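Local coordinates for predicted component of a thermophile-specific DNA repair system, contains a RAMP domain (Methanopyrus kandleri, PDB 4N0L), which probably binds CRISPR RNA as a Csm3 subunit of the type III-A interference machinery, and carries a bound zinc ion, at residues A273-R278 with E334-R339. Residues are numbered along the deposited sequence; the frame is centred on the assembly and turned at random.
Sequences AALCAR and EEWVER
Leu275 and Trp336 meet over a ring face, and from this one apolar pair comes most of the contact between strand 273-278 and helix 334-338. It is a worked example of how a helix can be seated on a beta-sheet through a single large aromatic side chain. The two side chains approach from opposite directions and bridge the 9.6 Å that separates Leu275 CA from Trp336 CA. Leu275 CD1 stands 3.8 Å from the centroid of the Trp336 six-membered ring, only 4° off its normal, a CH-pi contact made almost straight down onto the face. Leu275 CD2 reaches the rim of the same ring, 3.8 Å from Trp336 CZ3. The CB of Leu275 already points toward the helix; chi1 (-87°) sets CG anti to the carbonyl carbon, and the further turn about CB-CG (chi2 39°) brings CD1 over the ring and CD2 to its rim.

Polar atoms meet the indole at its margin. Ala273 O lies near the ring plane, 4.3 Å from Trp336 CZ2, while the buried indole NE1 is satisfied by Ile272 O just upstream on the strand. At the helix's C-terminal end, Arg339 NH1 donates to Glu335 O at 2.9 Å, nearly in its guanidinium plane, and forms a weak salt bridge to Glu338 OE1. Glu326 OE1 forms a salt bridge with Arg339 NE.

Ala273 and Ala274 form a classic beta bulge opposite Val11. Their strand runs between 7-16 and 318-321 in the antiparallel sheet of this RRM-like fold, and Met246 of helix 238-255 touches both Leu275 and Trp336, so that helix 238-255 meets the strand and the short helix at the same buried spot.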
# COMPACT_ATOMS: atom_id res chain seq x y z
N ALA A 273 12.45 -8.86 -3.64
CA ALA A 273 13.63 -9.69 -3.41
C ALA A 273 13.90 -9.93 -1.93
O ALA A 273 14.43 -10.97 -1.56
CB ALA A 273 14.84 -9.05 -4.07
N ALA A 274 13.52 -8.97 -1.09
CA ALA A 274 13.83 -9.08 0.33
C ALA A 274 12.96 -8.21 1.22
O ALA A 274 12.47 -7.16 0.81
CB ALA A 274 15.30 -8.74 0.56
N LEU A 275 12.76 -8.68 2.45
CA LEU A 275 12.18 -7.86 3.52
C LEU A 275 13.29 -7.47 4.48
O LEU A 275 13.90 -8.32 5.12
CB LEU A 275 11.07 -8.61 4.26
CG LEU A 275 9.63 -8.56 3.73
CD1 LEU A 275 9.57 -8.62 2.21
CD2 LEU A 275 8.82 -9.69 4.34
N CYS A 276 13.53 -6.16 4.61
CA CYS A 276 14.66 -5.67 5.40
C CYS A 276 14.20 -4.96 6.66
O CYS A 276 13.55 -3.91 6.60
CB CYS A 276 15.52 -4.75 4.54
SG CYS A 276 16.05 -5.47 2.96
N ALA A 277 14.54 -5.53 7.81
CA ALA A 277 14.01 -5.06 9.09
C ALA A 277 15.05 -4.33 9.95
O ALA A 277 16.20 -4.75 10.04
CB ALA A 277 13.44 -6.23 9.86
N ARG A 278 14.61 -3.24 10.56
CA ARG A 278 15.42 -2.54 11.56
C ARG A 278 14.56 -2.19 12.77
O ARG A 278 13.60 -1.43 12.66
CB ARG A 278 16.06 -1.27 10.98
CG ARG A 278 17.06 -1.56 9.88
CD ARG A 278 17.73 -0.30 9.34
NE ARG A 278 16.85 0.51 8.51
CZ ARG A 278 17.28 1.34 7.56
NH1 ARG A 278 18.58 1.44 7.31
NH2 ARG A 278 16.42 2.05 6.85
N GLU A 334 1.73 -12.54 -3.30
CA GLU A 334 0.93 -13.67 -2.83
C GLU A 334 1.82 -14.79 -2.28
O GLU A 334 1.41 -15.54 -1.40
CB GLU A 334 0.05 -14.19 -3.96
CG GLU A 334 -0.86 -15.35 -3.59
CD GLU A 334 -1.57 -15.93 -4.79
OE1 GLU A 334 -1.27 -15.50 -5.92
OE2 GLU A 334 -2.43 -16.82 -4.60
N GLU A 335 3.03 -14.88 -2.80
CA GLU A 335 3.98 -15.89 -2.33
C GLU A 335 4.55 -15.53 -0.97
O GLU A 335 4.77 -16.40 -0.13
CB GLU A 335 5.10 -16.09 -3.35
CG GLU A 335 4.62 -16.58 -4.71
CD GLU A 335 5.75 -16.83 -5.68
OE1 GLU A 335 6.47 -15.87 -6.03
OE2 GLU A 335 5.93 -17.99 -6.09
N TRP A 336 4.78 -14.24 -0.75
CA TRP A 336 5.21 -13.76 0.56
C TRP A 336 4.16 -14.03 1.63
O TRP A 336 4.49 -14.36 2.77
CB TRP A 336 5.54 -12.27 0.52
CG TRP A 336 6.90 -11.98 -0.05
CD1 TRP A 336 7.19 -11.51 -1.29
CD2 TRP A 336 8.16 -12.16 0.62
NE1 TRP A 336 8.55 -11.37 -1.45
CE2 TRP A 336 9.17 -11.77 -0.29
CE3 TRP A 336 8.53 -12.61 1.89
CZ2 TRP A 336 10.52 -11.81 0.03
CZ3 TRP A 336 9.88 -12.65 2.21
CH2 TRP A 336 10.86 -12.26 1.28
N VAL A 337 2.89 -13.87 1.26
CA VAL A 337 1.78 -14.12 2.17
C VAL A 337 1.81 -15.55 2.68
O VAL A 337 1.76 -15.80 3.89
CB VAL A 337 0.42 -13.86 1.50
CG1 VAL A 337 -0.72 -14.37 2.38
CG2 VAL A 337 0.23 -12.39 1.21
N GLU A 338 1.93 -16.49 1.75
CA GLU A 338 1.91 -17.92 2.06
C GLU A 338 3.02 -18.33 3.02
O GLU A 338 2.92 -19.36 3.69
CB GLU A 338 2.00 -18.74 0.77
CG GLU A 338 0.69 -18.82 -0.00
CD GLU A 338 0.89 -19.15 -1.47
OE1 GLU A 338 2.03 -19.51 -1.85
OE2 GLU A 338 -0.08 -19.04 -2.24
N ARG A 339 4.07 -17.53 3.09
CA ARG A 339 5.23 -17.86 3.92
C ARG A 339 5.44 -16.86 5.06
O ARG A 339 6.54 -16.72 5.57
CB ARG A 339 6.49 -17.91 3.05
CG ARG A 339 6.49 -19.05 2.05
CD ARG A 339 7.42 -18.77 0.88
NE ARG A 339 7.35 -19.82 -0.13
CZ ARG A 339 6.38 -19.92 -1.04
NH1 ARG A 339 5.40 -19.04 -1.06
NH2 ARG A 339 6.40 -20.91 -1.92